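Local coordinates for TT1561 protein (Thermus thermophilus, PDB 1UF3), which is of unknown function but binds calcium and is predicted to be a phosphoesterase of the calcineurin-like metallophosphoesterase superfamily, at residues Arg3-Ile8 with Ala33-Leu38; Pro181-Val186 with Leu215-Arg220. All blocks are in the same frame, centred on the assembly; numbering follows the deposited sequence.

How the contacts relate
Both contacts are largely buried and meet at neighbouring strands 7-12 and 211-216 of one sheet; their centres lie about 11 Å apart. Contact 1 works within that sheet, at the start of strands 7-12 and 35-39, where main-chain bonds and a calcium-bound carboxylate meet. Contact 2 runs between sheets: leucines of 181-186 and 215-220 face each other with no direct hydrogen bond, and the polar link between them is a water at the partly exposed R220. Both touch a second subunit, which in contact 1 also supplies a calcium ligand. The backbones join where I8 O probably accepts from L215 N and R6 O from L217 N. The side chains of A37 and L185 also touch, so contact 1 supplies part of the apolar layer of contact 2.

Contact 1: residues Arg3-Ile8 with Ala33-Leu38; sequences RTVRYI and ADAIAL. With CA (calcium ion), chain S.
D34 meets R6 and Y7 through its carboxylate, and hydrogen bonds dominate the contact. R6 N (2.9 Å) and Y7 N (2.8 Å) both donate to D34 OD2, the latter almost straight at 176°. Both come from the anti side but tilted some 25-32° out of the carboxylate plane, one from each face, which limits rotation of the group. In return, D34 N donates to Y7 O at 2.8 Å, while A35 N reaches the same oxygen only weakly at 3.3 Å. With CG beside its backbone N, the aspartate lies alongside Y7, OD2 near the ring edge.

Metal coordination uses the other oxygen: D34 OD1 binds the calcium at 2.2 Å. Three waters bind it too, and G32 O and M1 N of a second subunit are among its other ligands, placing the ion between subunits.

I8 and A35 form a parallel bridge, CA to CA 4.9 Å, at the start of adjacent strands linked by a beta-alpha-beta crossover through helices 18-25 and 27-31.

Apolar contacts line the sheet face bearing I8 and A35: V5 CG1 lies 4.1 Å from A35 CB, and I8 CG2 rests 4.0 Å from A37 CB. W104 touches V5, I8 and A35.

Contact 2: residues Pro181-Val186 with Leu215-Arg220; sequences PLLVLV and LDLRAR
The backbones keep their distance, the nearest CA atoms, those of L183 and L217, being 8.0 Å apart, and no direct hydrogen bond crosses between 181-186 and 215-220. This is packing between the two beta sheets of the metallophosphoesterase fold, an alpha-beta-beta-alpha sandwich: strand 183-186 belongs to one sheet and strand 211-216 to the other.

Leucine methyls fill the interface. L183 crosses L215 at about a right angle, CD1 to CD1 at 3.7 Å, and L185 CD2 meets the same L215 CD1 at 3.9 Å, so this one methyl of L215 touches side chains of two residues of strand 183-186. L215 holds it there with a chi1 of -23°, far from a staggered value, which suggests some strain. The other methyl of L183, CD2, reaches L217 CD2 at 4.0 Å. L182 CD2 adds a looser approach to that L217 methyl at 4.2 Å. I8, on strand 7-12 beside 211-216, touches both L183 and L217, extending the apolar layer.

Residues 217-220 form the hairpin connection between strands 211-216 and 221-226. D216 forms an Asx motif at its start, OD1 accepting from A219 N at 3.1 Å from above the carboxylate plane, while OD2 makes a salt bridge with R6. R220, in a left-handed backbone conformation, sends an extended side chain across L182 CD1; the very short approach of NH2 to that methyl is doubtful.

A water joins the two segments beside this pair, donating to L182 O at 2.6 Å and accepting from R220 NE at 3.0 Å, at the guanidinium edge and in its plane.

Contact 1: residues Arg3-Ile8 with Ala33-Leu38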
ATOM      1  N   ARG A   3       0.911  -1.902  10.204  1.00 28.26           N
ATOM      2  CA  ARG A   3       1.813  -0.867  10.708  1.00 28.07           C
ATOM      3  C   ARG A   3       1.602  -0.643  12.203  1.00 26.17           C
ATOM      4  O   ARG A   3       0.780  -1.328  12.816  1.00 27.06           O
ATOM      5  CB  ARG A   3       1.598   0.415   9.920  1.00 31.20           C
ATOM      6  CG  ARG A   3       1.950   0.229   8.436  1.00 35.25           C
ATOM      7  CD  ARG A   3       1.654   1.457   7.620  1.00 37.89           C
ATOM      8  NE  ARG A   3       1.786   1.193   6.189  1.00 43.51           N
ATOM      9  CZ  ARG A   3       2.932   0.893   5.581  1.00 44.45           C
ATOM     10  NH1 ARG A   3       4.056   0.815   6.286  1.00 46.05           N
ATOM     11  NH2 ARG A   3       2.955   0.684   4.268  1.00 43.47           N
ATOM     12  N   THR A   4       2.341   0.291  12.799  1.00 23.01           N
ATOM     13  CA  THR A   4       2.236   0.547  14.241  1.00 20.94           C
ATOM     14  C   THR A   4       0.855   1.042  14.617  1.00 18.93           C
ATOM     15  O   THR A   4       0.171   1.667  13.827  1.00 20.00           O
ATOM     16  CB  THR A   4       3.225   1.616  14.718  1.00 22.03           C
ATOM     17  OG1 THR A   4       3.356   2.616  13.693  1.00 27.76           O
ATOM     18  CG2 THR A   4       4.554   1.013  15.074  1.00 20.63           C
ATOM     19  N   VAL A   5       0.438   0.752  15.832  1.00 19.77           N
ATOM     20  CA  VAL A   5      -0.869   1.203  16.276  1.00 17.76           C
ATOM     21  C   VAL A   5      -0.800   2.638  16.807  1.00 19.75           C
ATOM     22  O   VAL A   5      -0.052   2.905  17.740  1.00 20.14           O
ATOM     23  CB  VAL A   5      -1.380   0.332  17.412  1.00 16.96           C
ATOM     24  CG1 VAL A   5      -2.678   0.950  17.986  1.00 15.72           C
ATOM     25  CG2 VAL A   5      -1.600  -1.089  16.914  1.00 17.12           C
ATOM     26  N   ARG A   6      -1.570   3.544  16.210  1.00 20.56           N
ATOM     27  CA  ARG A   6      -1.629   4.923  16.671  1.00 24.30           C
ATOM     28  C   ARG A   6      -3.062   5.274  17.078  1.00 25.04           C
ATOM     29  O   ARG A   6      -3.272   5.941  18.093  1.00 27.16           O
ATOM     30  CB  ARG A   6      -1.169   5.921  15.593  1.00 25.71           C
ATOM     31  CG  ARG A   6      -1.295   7.385  16.080  1.00 34.68           C
ATOM     32  CD  ARG A   6      -0.567   8.435  15.206  1.00 37.21           C
ATOM     33  NE  ARG A   6      -0.938   9.785  15.632  1.00 40.56           N
ATOM     34  CZ  ARG A   6      -0.787  10.895  14.908  1.00 41.66           C
ATOM     35  NH1 ARG A   6      -0.247  10.847  13.695  1.00 37.82           N
ATOM     36  NH2 ARG A   6      -1.237  12.060  15.382  1.00 42.18           N
ATOM     37  N   TYR A   7      -4.036   4.823  16.282  1.00 23.59           N
ATOM     38  CA  TYR A   7      -5.442   5.086  16.543  1.00 22.34           C
ATOM     39  C   TYR A   7      -6.187   3.833  16.941  1.00 22.56           C
ATOM     40  O   TYR A   7      -6.061   2.789  16.295  1.00 23.68           O
ATOM     41  CB  TYR A   7      -6.100   5.707  15.313  1.00 23.84           C
ATOM     42  CG  TYR A   7      -5.462   7.007  14.938  1.00 24.75           C
ATOM     43  CD1 TYR A   7      -4.379   7.049  14.049  1.00 23.49           C
ATOM     44  CD2 TYR A   7      -5.871   8.196  15.553  1.00 23.82           C
ATOM     45  CE1 TYR A   7      -3.719   8.243  13.786  1.00 25.86           C
ATOM     46  CE2 TYR A   7      -5.210   9.392  15.306  1.00 27.11           C
ATOM     47  CZ  TYR A   7      -4.130   9.409  14.422  1.00 27.22           C
ATOM     48  OH  TYR A   7      -3.454  10.584  14.217  1.00 29.36           O
ATOM     49  N   ILE A   8      -6.957   3.936  18.014  1.00 20.61           N
ATOM     50  CA  ILE A   8      -7.722   2.809  18.509  1.00 18.89           C
ATOM     51  C   ILE A   8      -9.204   3.137  18.564  1.00 22.41           C
ATOM     52  O   ILE A   8      -9.603   4.146  19.177  1.00 22.01           O
ATOM     53  CB  ILE A   8      -7.276   2.431  19.902  1.00 18.21           C
ATOM     54  CG1 ILE A   8      -5.797   2.034  19.909  1.00 18.94           C
ATOM     55  CG2 ILE A   8      -8.120   1.318  20.435  1.00 19.92           C
ATOM     56  CD1 ILE A   8      -5.267   1.988  21.321  1.00 18.30           C
ATOM     57  N   ALA A  33      -8.717   3.466  11.802  1.00 20.06           N
ATOM     58  CA  ALA A  33      -8.298   2.830  13.056  1.00 18.42           C
ATOM     59  C   ALA A  33      -7.278   1.729  12.804  1.00 18.74           C
ATOM     60  O   ALA A  33      -7.378   1.003  11.799  1.00 18.85           O
ATOM     61  CB  ALA A  33      -9.495   2.240  13.752  1.00 19.26           C
ATOM     62  N   ASP A  34      -6.331   1.581  13.731  1.00 17.30           N
ATOM     63  CA  ASP A  34      -5.285   0.562  13.627  1.00 18.10           C
ATOM     64  C   ASP A  34      -5.594  -0.630  14.484  1.00 20.39           C
ATOM     65  O   ASP A  34      -5.065  -1.729  14.264  1.00 19.28           O
ATOM     66  CB  ASP A  34      -3.940   1.138  14.032  1.00 15.77           C
ATOM     67  CG  ASP A  34      -3.633   2.397  13.289  1.00 15.30           C
ATOM     68  OD1 ASP A  34      -3.727   2.369  12.037  1.00 12.83           O
ATOM     69  OD2 ASP A  34      -3.339   3.415  13.955  1.00 14.71           O
ATOM     70  N   ALA A  35      -6.456  -0.409  15.472  1.00 17.91           N
ATOM     71  CA  ALA A  35      -6.862  -1.467  16.361  1.00 17.94           C
ATOM     72  C   ALA A  35      -8.248  -1.176  16.964  1.00 19.53           C
ATOM     73  O   ALA A  35      -8.786  -0.077  16.800  1.00 19.75           O
ATOM     74  CB  ALA A  35      -5.850  -1.629  17.435  1.00 14.73           C
ATOM     75  N   ILE A  36      -8.811  -2.172  17.642  1.00 17.56           N
ATOM     76  CA  ILE A  36     -10.109  -2.039  18.279  1.00 19.12           C
ATOM     77  C   ILE A  36      -9.958  -2.580  19.687  1.00 18.64           C
ATOM     78  O   ILE A  36      -9.294  -3.602  19.906  1.00 19.91           O
ATOM     79  CB  ILE A  36     -11.191  -2.895  17.574  1.00 19.55           C
ATOM     80  CG1 ILE A  36     -11.566  -2.285  16.228  1.00 21.26           C
ATOM     81  CG2 ILE A  36     -12.385  -3.076  18.497  1.00 24.01           C
ATOM     82  CD1 ILE A  36     -12.483  -3.153  15.355  1.00 21.02           C
ATOM     83  N   ALA A  37     -10.539  -1.880  20.654  1.00 16.62           N
ATOM     84  CA  ALA A  37     -10.505  -2.335  22.031  1.00 17.93           C
ATOM     85  C   ALA A  37     -11.957  -2.321  22.486  1.00 20.36           C
ATOM     86  O   ALA A  37     -12.659  -1.323  22.314  1.00 19.85           O
ATOM     87  CB  ALA A  37      -9.659  -1.414  22.886  1.00 20.33           C
ATOM     88  N   LEU A  38     -12.423  -3.429  23.048  1.00 22.52           N
ATOM     89  CA  LEU A  38     -13.818  -3.488  23.463  1.00 23.16           C
ATOM     90  C   LEU A  38     -13.993  -4.087  24.858  1.00 23.36           C
ATOM     91  O   LEU A  38     -13.510  -5.187  25.163  1.00 21.98           O
ATOM     92  CB  LEU A  38     -14.619  -4.254  22.403  1.00 24.51           C
ATOM     93  CG  LEU A  38     -16.145  -4.290  22.519  1.00 26.35           C
ATOM     94  CD1 LEU A  38     -16.813  -4.715  21.182  1.00 25.73           C
ATOM     95  CD2 LEU A  38     -16.475  -5.224  23.645  1.00 26.61           C
TER
HETATM   96 CA    CA S 914      -4.345   3.324  10.181  1.00 31.69          CA
HETATM   97  O   HOH W   1      -1.961   0.049  11.934  1.00 33.89           O
HETATM   98  O   HOH W   2      -5.447   1.063   9.687  1.00 37.10           O
HETATM   99  O   HOH W   3      -2.204   2.602   9.162  1.00 26.38           O
HETATM  100  O   HOH W   4      -5.052   3.234   7.916  1.00 43.22           O

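Contact 2: residues Pro181-Val186 with Leu215-Arg220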
ATOM      1  N   PRO A 181       0.408   2.206  33.483  1.00 21.19           N
ATOM      2  CA  PRO A 181       0.127   1.968  32.069  1.00 18.91           C
ATOM      3  C   PRO A 181      -0.008   3.264  31.333  1.00 20.17           C
ATOM      4  O   PRO A 181      -0.346   4.297  31.919  1.00 21.36           O
ATOM      5  CB  PRO A 181      -1.194   1.202  32.089  1.00 19.46           C
ATOM      6  CG  PRO A 181      -1.855   1.701  33.393  1.00 19.93           C
ATOM      7  CD  PRO A 181      -0.683   1.698  34.345  1.00 19.53           C
ATOM      8  N   LEU A 182       0.245   3.195  30.039  1.00 17.52           N
ATOM      9  CA  LEU A 182       0.138   4.320  29.160  1.00 19.93           C
ATOM     10  C   LEU A 182      -1.320   4.683  28.913  1.00 20.57           C
ATOM     11  O   LEU A 182      -1.674   5.863  28.883  1.00 22.57           O
ATOM     12  CB  LEU A 182       0.792   3.983  27.838  1.00 20.42           C
ATOM     13  CG  LEU A 182       0.660   5.068  26.792  1.00 24.28           C
ATOM     14  CD1 LEU A 182       1.571   6.203  27.200  1.00 27.85           C
ATOM     15  CD2 LEU A 182       1.067   4.527  25.410  1.00 28.76           C
ATOM     16  N   LEU A 183      -2.151   3.669  28.687  1.00 19.04           N
ATOM     17  CA  LEU A 183      -3.578   3.870  28.448  1.00 18.89           C
ATOM     18  C   LEU A 183      -4.363   2.853  29.263  1.00 19.98           C
ATOM     19  O   LEU A 183      -3.929   1.718  29.457  1.00 19.66           O
ATOM     20  CB  LEU A 183      -3.923   3.724  26.960  1.00 17.49           C
ATOM     21  CG  LEU A 183      -5.388   3.406  26.598  1.00 17.54           C
ATOM     22  CD1 LEU A 183      -6.301   4.624  26.901  1.00 18.60           C
ATOM     23  CD2 LEU A 183      -5.481   3.024  25.134  1.00 16.11           C
ATOM     24  N   VAL A 184      -5.502   3.290  29.786  1.00 21.31           N
ATOM     25  CA  VAL A 184      -6.384   2.430  30.560  1.00 19.94           C
ATOM     26  C   VAL A 184      -7.770   2.692  29.981  1.00 20.78           C
ATOM     27  O   VAL A 184      -8.233   3.849  29.930  1.00 20.94           O
ATOM     28  CB  VAL A 184      -6.400   2.805  32.068  1.00 21.84           C
ATOM     29  CG1 VAL A 184      -7.358   1.860  32.845  1.00 19.29           C
ATOM     30  CG2 VAL A 184      -5.008   2.702  32.648  1.00 19.14           C
ATOM     31  N   LEU A 185      -8.417   1.644  29.496  1.00 18.31           N
ATOM     32  CA  LEU A 185      -9.766   1.787  28.954  1.00 20.22           C
ATOM     33  C   LEU A 185     -10.751   1.157  29.955  1.00 19.71           C
ATOM     34  O   LEU A 185     -10.517   0.050  30.454  1.00 18.24           O
ATOM     35  CB  LEU A 185      -9.875   1.079  27.593  1.00 21.97           C
ATOM     36  CG  LEU A 185      -9.402   1.862  26.360  1.00 24.38           C
ATOM     37  CD1 LEU A 185      -9.314   0.940  25.148  1.00 26.06           C
ATOM     38  CD2 LEU A 185     -10.386   2.991  26.068  1.00 27.75           C
ATOM     39  N   VAL A 186     -11.837   1.854  30.272  1.00 20.23           N
ATOM     40  CA  VAL A 186     -12.816   1.282  31.214  1.00 19.42           C
ATOM     41  C   VAL A 186     -14.239   1.431  30.683  1.00 19.34           C
ATOM     42  O   VAL A 186     -14.518   2.251  29.816  1.00 19.52           O
ATOM     43  CB  VAL A 186     -12.728   1.948  32.639  1.00 21.59           C
ATOM     44  CG1 VAL A 186     -11.381   1.661  33.280  1.00 20.26           C
ATOM     45  CG2 VAL A 186     -12.978   3.457  32.532  1.00 19.67           C
ATOM     46  N   LEU A 215      -9.436   6.862  19.783  1.00 19.35           N
ATOM     47  CA  LEU A 215      -8.345   7.442  20.544  1.00 20.25           C
ATOM     48  C   LEU A 215      -7.089   7.648  19.705  1.00 22.52           C
ATOM     49  O   LEU A 215      -6.713   6.787  18.895  1.00 21.45           O
ATOM     50  CB  LEU A 215      -7.951   6.569  21.731  1.00 19.33           C
ATOM     51  CG  LEU A 215      -8.816   5.537  22.447  1.00 25.08           C
ATOM     52  CD1 LEU A 215      -8.293   5.445  23.852  1.00 19.36           C
ATOM     53  CD2 LEU A 215     -10.295   5.864  22.415  1.00 18.24           C
ATOM     54  N   ASP A 216      -6.444   8.793  19.908  1.00 20.57           N
ATOM     55  CA  ASP A 216      -5.190   9.110  19.240  1.00 20.48           C
ATOM     56  C   ASP A 216      -4.148   8.907  20.339  1.00 23.10           C
ATOM     57  O   ASP A 216      -3.937   9.793  21.187  1.00 23.19           O
ATOM     58  CB  ASP A 216      -5.175  10.573  18.757  1.00 20.28           C
ATOM     59  CG  ASP A 216      -3.834  10.968  18.139  1.00 17.30           C
ATOM     60  OD1 ASP A 216      -2.830  10.340  18.490  1.00 19.62           O
ATOM     61  OD2 ASP A 216      -3.784  11.889  17.311  1.00 17.41           O
ATOM     62  N   LEU A 217      -3.515   7.739  20.344  1.00 24.01           N
ATOM     63  CA  LEU A 217      -2.522   7.399  21.357  1.00 25.62           C
ATOM     64  C   LEU A 217      -1.400   8.384  21.568  1.00 25.63           C
ATOM     65  O   LEU A 217      -1.048   8.682  22.702  1.00 26.27           O
ATOM     66  CB  LEU A 217      -1.888   6.041  21.060  1.00 28.31           C
ATOM     67  CG  LEU A 217      -2.562   4.796  21.608  1.00 29.26           C
ATOM     68  CD1 LEU A 217      -1.904   3.569  20.997  1.00 30.58           C
ATOM     69  CD2 LEU A 217      -2.441   4.775  23.132  1.00 31.47           C
ATOM     70  N   ARG A 218      -0.821   8.871  20.481  1.00 25.07           N
ATOM     71  CA  ARG A 218       0.288   9.799  20.596  1.00 27.14           C
ATOM     72  C   ARG A 218      -0.129  11.128  21.205  1.00 24.37           C
ATOM     73  O   ARG A 218       0.630  11.721  21.957  1.00 24.86           O
ATOM     74  CB  ARG A 218       0.930  10.025  19.225  1.00 29.39           C
ATOM     75  CG  ARG A 218       1.475   8.743  18.608  1.00 34.60           C
ATOM     76  CD  ARG A 218       2.221   9.027  17.303  1.00 38.28           C
ATOM     77  NE  ARG A 218       3.567   9.500  17.568  1.00 40.61           N
ATOM     78  CZ  ARG A 218       4.328  10.141  16.691  1.00 41.80           C
ATOM     79  NH1 ARG A 218       3.878  10.397  15.474  1.00 42.11           N
ATOM     80  NH2 ARG A 218       5.550  10.526  17.041  1.00 43.36           N
ATOM     81  N   ALA A 219      -1.339  11.577  20.905  1.00 23.58           N
ATOM     82  CA  ALA A 219      -1.827  12.855  21.437  1.00 24.67           C
ATOM     83  C   ALA A 219      -2.659  12.754  22.715  1.00 25.63           C
ATOM     84  O   ALA A 219      -2.962  13.780  23.333  1.00 23.59           O
ATOM     85  CB  ALA A 219      -2.644  13.582  20.371  1.00 20.08           C
ATOM     86  N   ARG A 220      -3.011  11.532  23.116  1.00 25.71           N
ATOM     87  CA  ARG A 220      -3.858  11.321  24.279  1.00 25.76           C
ATOM     88  C   ARG A 220      -5.099  12.186  24.103  1.00 26.86           C
ATOM     89  O   ARG A 220      -5.553  12.871  25.031  1.00 26.95           O
ATOM     90  CB  ARG A 220      -3.130  11.682  25.572  1.00 29.26           C
ATOM     91  CG  ARG A 220      -1.954  10.786  25.826  1.00 32.39           C
ATOM     92  CD  ARG A 220      -1.373  11.016  27.178  1.00 37.32           C
ATOM     93  NE  ARG A 220      -0.289  10.075  27.413  1.00 44.16           N
ATOM     94  CZ  ARG A 220       0.820  10.035  26.679  1.00 46.27           C
ATOM     95  NH1 ARG A 220       0.977  10.888  25.673  1.00 48.24           N
ATOM     96  NH2 ARG A 220       1.761   9.142  26.945  1.00 45.93           N
TER
HETATM   97  O   HOH W   5      -0.137   7.869  29.490  1.00 31.80           O